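Local coordinates for WZI (Escherichia coli, PDB 2YNK), which is an outer-membrane beta-barrel lectin that binds carbohydrate and underpins assembly of the group 1 capsule on the cell surface, at residues Y390-P395 against A407-G412. Residues are numbered along the deposited sequence; the frame is centred on the assembly and turned at random.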
loop_
_atom_site.group_PDB
_atom_site.type_symbol
_atom_site.label_atom_id
_atom_site.label_comp_id
_atom_site.label_asym_id
_atom_site.label_seq_id
_atom_site.Cartn_x
_atom_site.Cartn_y
_atom_site.Cartn_z
ATOM N N TYR A 390 10.667 15.497 4.958
ATOM C CA TYR A 390 11.319 15.750 6.235
ATOM C C TYR A 390 10.830 14.673 7.188
ATOM O O TYR A 390 9.623 14.444 7.277
ATOM C CB TYR A 390 10.944 17.133 6.781
ATOM C CG TYR A 390 11.349 17.367 8.228
ATOM C CD1 TYR A 390 10.588 16.848 9.283
ATOM C CD2 TYR A 390 12.490 18.093 8.543
ATOM C CE1 TYR A 390 10.957 17.047 10.601
ATOM C CE2 TYR A 390 12.865 18.300 9.862
ATOM C CZ TYR A 390 12.094 17.777 10.885
ATOM O OH TYR A 390 12.460 17.981 12.197
ATOM N N ALA A 391 11.756 14.033 7.915
ATOM C CA ALA A 391 11.411 12.892 8.768
ATOM C C ALA A 391 12.340 12.710 9.977
ATOM O O ALA A 391 13.534 12.465 9.820
ATOM C CB ALA A 391 11.386 11.622 7.928
ATOM N N LYS A 392 11.784 12.837 11.178
ATOM C CA LYS A 392 12.473 12.428 12.401
ATOM C C LYS A 392 12.079 10.990 12.666
ATOM O O LYS A 392 10.893 10.696 12.774
ATOM C CB LYS A 392 12.053 13.280 13.597
ATOM C CG LYS A 392 12.480 14.734 13.519
ATOM C CD LYS A 392 12.210 15.471 14.831
ATOM C CE LYS A 392 13.332 15.301 15.859
ATOM N NZ LYS A 392 13.425 13.938 16.452
ATOM N N VAL A 393 13.060 10.099 12.784
ATOM C CA VAL A 393 12.794 8.671 12.887
ATOM C C VAL A 393 13.513 8.019 14.082
ATOM O O VAL A 393 14.616 8.433 14.462
ATOM C CB VAL A 393 13.191 7.953 11.583
ATOM C CG1 VAL A 393 12.361 8.477 10.424
ATOM C CG2 VAL A 393 14.670 8.129 11.279
ATOM N N ASN A 394 12.865 7.005 14.658
ATOM C CA ASN A 394 13.417 6.176 15.742
ATOM C C ASN A 394 14.204 6.935 16.836
ATOM O O ASN A 394 15.354 6.604 17.143
ATOM C CB ASN A 394 14.247 5.024 15.150
ATOM C CG ASN A 394 14.463 3.884 16.140
ATOM O OD1 ASN A 394 14.051 3.966 17.301
ATOM N ND2 ASN A 394 15.123 2.818 15.689
ATOM N N PRO A 395 13.565 7.933 17.462
ATOM C CA PRO A 395 14.246 8.753 18.466
ATOM C C PRO A 395 14.812 7.959 19.656
ATOM O O PRO A 395 15.752 8.422 20.296
ATOM C CB PRO A 395 13.147 9.715 18.929
ATOM C CG PRO A 395 11.879 8.993 18.665
ATOM C CD PRO A 395 12.124 8.226 17.402
ATOM N N ALA A 407 18.281 6.998 15.693
ATOM C CA ALA A 407 17.644 8.302 15.790
ATOM C C ALA A 407 18.294 9.233 14.773
ATOM O O ALA A 407 19.504 9.474 14.818
ATOM C CB ALA A 407 17.756 8.866 17.191
ATOM N N ASP A 408 17.482 9.723 13.838
ATOM C CA ASP A 408 17.979 10.561 12.758
ATOM C C ASP A 408 16.921 11.576 12.328
ATOM O O ASP A 408 15.737 11.365 12.546
ATOM C CB ASP A 408 18.374 9.665 11.587
ATOM C CG ASP A 408 19.509 10.234 10.764
ATOM O OD1 ASP A 408 19.762 11.459 10.844
ATOM O OD2 ASP A 408 20.158 9.449 10.026
ATOM N N THR A 409 17.360 12.692 11.755
ATOM C CA THR A 409 16.469 13.633 11.069
ATOM C C THR A 409 16.823 13.609 9.589
ATOM O O THR A 409 17.960 13.873 9.213
ATOM C CB THR A 409 16.607 15.074 11.587
ATOM O OG1 THR A 409 16.188 15.130 12.955
ATOM C CG2 THR A 409 15.745 16.029 10.759
ATOM N N LEU A 410 15.846 13.284 8.758
ATOM C CA LEU A 410 16.072 13.128 7.328
ATOM C C LEU A 410 15.462 14.301 6.584
ATOM O O LEU A 410 14.325 14.657 6.841
ATOM C CB LEU A 410 15.448 11.820 6.852
ATOM C CG LEU A 410 15.823 10.618 7.721
ATOM C CD1 LEU A 410 15.144 9.367 7.187
ATOM C CD2 LEU A 410 17.341 10.439 7.812
ATOM N N LYS A 411 16.249 14.921 5.707
ATOM C CA LYS A 411 15.768 15.940 4.781
ATOM C C LYS A 411 16.230 15.502 3.407
ATOM O O LYS A 411 17.430 15.551 3.108
ATOM C CB LYS A 411 16.346 17.314 5.107
ATOM C CG LYS A 411 15.731 17.970 6.328
ATOM C CD LYS A 411 16.694 18.925 7.016
ATOM C CE LYS A 411 16.118 19.417 8.341
ATOM N NZ LYS A 411 17.098 20.186 9.161
ATOM N N GLY A 412 15.275 15.062 2.583
ATOM C CA GLY A 412 15.594 14.464 1.293
ATOM C C GLY A 412 14.728 14.917 0.132
ATOM O O GLY A 412 13.584 15.340 0.310
#
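The ring of Y390 overlaps two side chains of the neighbouring strand: K411 CE meets its edge, close to the ring plane, at 3.8 Å from CE2, while T409 CG2 approaches obliquely, also 3.8 Å from CE2. With CG anti to the backbone N (chi1 168°), the tyrosine leans beside the extended K411 chain, the two running the same way. T409 turns its other branch toward K392, whose CG lies 3.8 Å from OG1; the lysine chain then bends at chi3 and chi4.

On the other face of the sheet the residues are buried. A391 CB sits 4.2 Å from L410 CB, and V393 CG2 packs alongside D408 CB at 4.0 Å. Two hydrogen-bonded pairs join the backbones. A391 N reaches L410 O at 2.9 Å, and L410 N returns a bond to A391 O at 2.7 Å; V393 and D408 are joined by a second, slightly longer pair of bonds. The carboxylate of D408 leads away from V393 and takes the backbone N-H groups of N437 and N438, tying this strand end to the loop that follows strand 425-435.

This is the end of an antiparallel hairpin in the Wzi barrel, where strand 383-393 runs into a loop and returns as 408-422. N394 secures that loop through Q398 and F404. Strand 368-377 flanks the pair beyond Y390 and K392, and strand 425-435 beyond K411.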